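Local coordinates for esterase (Capnocytophaga ochracea, PDB 4W9R), which is of unknown function but carries a putative esterase domain of the alpha/beta-hydrolase clan, and so may hydrolyse esters, at residues Y131-E136 / L171-A176. Numbering follows the deposited sequence.
Sequences YYMLAE and LFYYMA
In the alpha/beta-hydrolase-type domain, a Met-aromatic contact joins the 3-10 turn that follows helix 123-128 to strand 171-180 of the central sheet: the selenium of Met-133, a selenomethionine, meets the ring of Tyr-173. Met-133 SE lies 4.8 Å from the centroid of that ring and 34° off its normal, an oblique approach, and its nearest ring atom is Tyr-173 CD1 at 4.2 Å. The second point of touch is purely apolar, Met-133 CG against the methyl Leu-171 CD2 at 3.9 Å. Met-133 thus reaches two residues of the strand, and its side chain crosses both of theirs at roughly a right angle. Its bond to CB already heads for the strand; the chain runs extended through chi2 (171°) and turns only at chi3 (44°), which brings CE back toward CB and away from the strand, with SE as the part that meets the ring. Leu-171 and Tyr-173, alternate residues of an extended strand, both direct their side chains toward the turn. The link is slender, with 115 Å² buried in total and no hydrogen bond across it; the closest CA atoms, those of Met-133 and Leu-171, stand 8.8 Å apart. The phenol of Tyr-173 instead hydrogen-bonds OD1 of Asn-130, the residue immediately preceding 131-136, so the ring is tied to the same loop at its polar end. Around the contact, helix 156-165 packs on Met-133 through Phe-159, Ala-162 and Leu-163, while strand 171-180 runs parallel between strands 143-149 and 205-213, and on its other face Phe-172 and Tyr-174 pack on helix 217-232.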
ATOM      1  N   TYR B 131      -8.192  21.152   9.287  1.00 25.61           N
ATOM      2  CA  TYR B 131      -9.009  22.119  10.009  1.00 27.29           C
ATOM      3  C   TYR B 131      -9.902  21.488  11.074  1.00 32.76           C
ATOM      4  O   TYR B 131     -10.549  22.197  11.844  1.00 41.73           O
ATOM      5  CB  TYR B 131      -9.847  22.927   9.020  1.00 23.33           C
ATOM      6  CG  TYR B 131      -9.032  23.977   8.301  1.00 31.60           C
ATOM      7  CD1 TYR B 131      -8.254  23.646   7.200  1.00 31.58           C
ATOM      8  CD2 TYR B 131      -9.023  25.294   8.738  1.00 28.22           C
ATOM      9  CE1 TYR B 131      -7.499  24.601   6.546  1.00 30.43           C
ATOM     10  CE2 TYR B 131      -8.272  26.256   8.090  1.00 35.40           C
ATOM     11  CZ  TYR B 131      -7.511  25.905   6.996  1.00 34.94           C
ATOM     12  OH  TYR B 131      -6.762  26.862   6.352  1.00 30.32           O
ATOM     13  N   TYR B 132      -9.936  20.161  11.123  1.00 23.52           N
ATOM     14  CA  TYR B 132     -10.663  19.472  12.183  1.00 31.35           C
ATOM     15  C   TYR B 132      -9.936  19.611  13.523  1.00 40.30           C
ATOM     16  O   TYR B 132     -10.515  19.362  14.580  1.00 49.64           O
ATOM     17  CB  TYR B 132     -10.869  18.000  11.825  1.00 24.60           C
ATOM     18  CG  TYR B 132     -11.855  17.806  10.697  1.00 27.37           C
ATOM     19  CD1 TYR B 132     -13.207  18.049  10.889  1.00 27.22           C
ATOM     20  CD2 TYR B 132     -11.437  17.392   9.440  1.00 36.29           C
ATOM     21  CE1 TYR B 132     -14.116  17.883   9.864  1.00 24.44           C
ATOM     22  CE2 TYR B 132     -12.342  17.221   8.406  1.00 27.20           C
ATOM     23  CZ  TYR B 132     -13.681  17.469   8.627  1.00 31.43           C
ATOM     24  OH  TYR B 132     -14.593  17.306   7.610  1.00 34.23           O
HETATM   25  N   MSE B 133      -8.670  20.018  13.467  1.00 38.45           N
HETATM   26  CA  MSE B 133      -7.893  20.320  14.667  1.00 41.24           C
HETATM   27  C   MSE B 133      -8.392  21.581  15.367  1.00 45.52           C
HETATM   28  O   MSE B 133      -8.181  21.764  16.565  1.00 48.54           O
HETATM   29  CB  MSE B 133      -6.413  20.494  14.319  1.00 33.96           C
HETATM   30  CG  MSE B 133      -5.642  19.206  14.134  1.00 49.52           C
HETATM   31 SE   MSE B 133      -3.863  19.560  13.416  0.59 62.10          SE
HETATM   32  CE  MSE B 133      -3.401  21.085  14.528  1.00 32.59           C
ATOM     33  N   LEU B 134      -9.045  22.455  14.607  1.00 43.91           N
ATOM     34  CA  LEU B 134      -9.462  23.756  15.117  1.00 46.15           C
ATOM     35  C   LEU B 134     -10.865  23.726  15.717  1.00 57.65           C
ATOM     36  O   LEU B 134     -11.392  24.762  16.122  1.00 59.66           O
ATOM     37  CB  LEU B 134      -9.390  24.803  14.003  1.00 35.15           C
ATOM     38  CG  LEU B 134      -8.064  24.870  13.239  1.00 38.43           C
ATOM     39  CD1 LEU B 134      -8.093  25.974  12.195  1.00 42.57           C
ATOM     40  CD2 LEU B 134      -6.893  25.058  14.191  1.00 34.14           C
ATOM     41  N   ALA B 135     -11.468  22.540  15.761  1.00 72.31           N
ATOM     42  CA  ALA B 135     -12.813  22.373  16.309  1.00 81.45           C
ATOM     43  C   ALA B 135     -12.891  22.824  17.767  1.00 80.41           C
ATOM     44  O   ALA B 135     -12.099  22.394  18.605  1.00 73.41           O
ATOM     45  CB  ALA B 135     -13.257  20.924  16.180  1.00 90.52           C
ATOM     46  N   GLU B 136     -13.854  23.695  18.056  1.00 86.90           N
ATOM     47  CA  GLU B 136     -13.997  24.285  19.385  1.00 89.85           C
ATOM     48  C   GLU B 136     -14.678  23.356  20.389  1.00 96.79           C
ATOM     49  O   GLU B 136     -14.369  23.387  21.581  1.00102.76           O
ATOM     50  CB  GLU B 136     -14.776  25.600  19.293  1.00 74.77           C
ATOM     51  N   LEU B 171      -4.192  12.858  19.908  1.00 42.12           N
ATOM     52  CA  LEU B 171      -4.281  13.254  18.512  1.00 36.66           C
ATOM     53  C   LEU B 171      -3.115  12.681  17.719  1.00 39.24           C
ATOM     54  O   LEU B 171      -1.954  12.993  17.992  1.00 42.42           O
ATOM     55  CB  LEU B 171      -4.307  14.776  18.376  1.00 37.15           C
ATOM     56  CG  LEU B 171      -4.232  15.292  16.937  1.00 37.33           C
ATOM     57  CD1 LEU B 171      -5.385  14.746  16.102  1.00 25.02           C
ATOM     58  CD2 LEU B 171      -4.212  16.810  16.908  1.00 32.03           C
ATOM     59  N   PHE B 172      -3.430  11.839  16.742  1.00 32.99           N
ATOM     60  CA  PHE B 172      -2.418  11.309  15.839  1.00 35.34           C
ATOM     61  C   PHE B 172      -2.466  12.063  14.518  1.00 34.03           C
ATOM     62  O   PHE B 172      -3.454  11.984  13.787  1.00 35.95           O
ATOM     63  CB  PHE B 172      -2.621   9.811  15.607  1.00 29.69           C
ATOM     64  CG  PHE B 172      -1.598   9.195  14.694  1.00 36.84           C
ATOM     65  CD1 PHE B 172      -0.403   8.709  15.199  1.00 40.05           C
ATOM     66  CD2 PHE B 172      -1.830   9.102  13.329  1.00 26.90           C
ATOM     67  CE1 PHE B 172       0.542   8.143  14.363  1.00 38.41           C
ATOM     68  CE2 PHE B 172      -0.888   8.536  12.488  1.00 32.27           C
ATOM     69  CZ  PHE B 172       0.299   8.057  13.006  1.00 37.86           C
ATOM     70  N   TYR B 173      -1.400  12.796  14.214  1.00 23.18           N
ATOM     71  CA  TYR B 173      -1.340  13.553  12.972  1.00 22.26           C
ATOM     72  C   TYR B 173      -0.221  13.053  12.068  1.00 27.98           C
ATOM     73  O   TYR B 173       0.928  12.936  12.494  1.00 25.11           O
ATOM     74  CB  TYR B 173      -1.155  15.045  13.253  1.00 18.82           C
ATOM     75  CG  TYR B 173      -1.120  15.890  12.000  1.00 36.86           C
ATOM     76  CD1 TYR B 173      -2.294  16.256  11.354  1.00 31.07           C
ATOM     77  CD2 TYR B 173       0.086  16.316  11.456  1.00 27.07           C
ATOM     78  CE1 TYR B 173      -2.269  17.024  10.207  1.00 35.57           C
ATOM     79  CE2 TYR B 173       0.121  17.085  10.308  1.00 29.80           C
ATOM     80  CZ  TYR B 173      -1.059  17.436   9.688  1.00 39.61           C
ATOM     81  OH  TYR B 173      -1.029  18.202   8.546  1.00 41.67           O
ATOM     82  N   TYR B 174      -0.567  12.767  10.817  1.00 24.21           N
ATOM     83  CA  TYR B 174       0.405  12.298   9.838  1.00 25.19           C
ATOM     84  C   TYR B 174       0.290  13.078   8.536  1.00 29.27           C
ATOM     85  O   TYR B 174      -0.773  13.116   7.918  1.00 22.97           O
ATOM     86  CB  TYR B 174       0.222  10.803   9.569  1.00 25.77           C
ATOM     87  CG  TYR B 174       1.215  10.225   8.584  1.00 28.04           C
ATOM     88  CD1 TYR B 174       0.937  10.184   7.223  1.00 34.08           C
ATOM     89  CD2 TYR B 174       2.430   9.718   9.016  1.00 34.45           C
ATOM     90  CE1 TYR B 174       1.844   9.656   6.322  1.00 34.54           C
ATOM     91  CE2 TYR B 174       3.342   9.186   8.123  1.00 39.29           C
ATOM     92  CZ  TYR B 174       3.045   9.157   6.779  1.00 40.30           C
ATOM     93  OH  TYR B 174       3.955   8.629   5.892  1.00 42.61           O
HETATM   94  N   MSE B 175       1.390  13.695   8.120  1.00 32.20           N
HETATM   95  CA  MSE B 175       1.425  14.403   6.847  1.00 26.97           C
HETATM   96  C   MSE B 175       2.563  13.894   5.970  1.00 33.52           C
HETATM   97  O   MSE B 175       3.689  13.723   6.435  1.00 43.19           O
HETATM   98  CB  MSE B 175       1.564  15.907   7.068  1.00 27.32           C
HETATM   99  CG  MSE B 175       1.836  16.692   5.793  1.00 32.90           C
HETATM  100 SE   MSE B 175       1.970  18.608   6.106  1.00 71.08          SE
HETATM  101  CE  MSE B 175       2.607  19.162   4.350  1.00 68.21           C
ATOM    102  N   ALA B 176       2.260  13.649   4.700  1.00 27.80           N
ATOM    103  CA  ALA B 176       3.264  13.178   3.756  1.00 27.98           C
ATOM    104  C   ALA B 176       3.232  13.988   2.466  1.00 34.49           C
ATOM    105  O   ALA B 176       2.169  14.430   2.026  1.00 33.79           O
ATOM    106  CB  ALA B 176       3.060  11.700   3.458  1.00 25.81           C
TER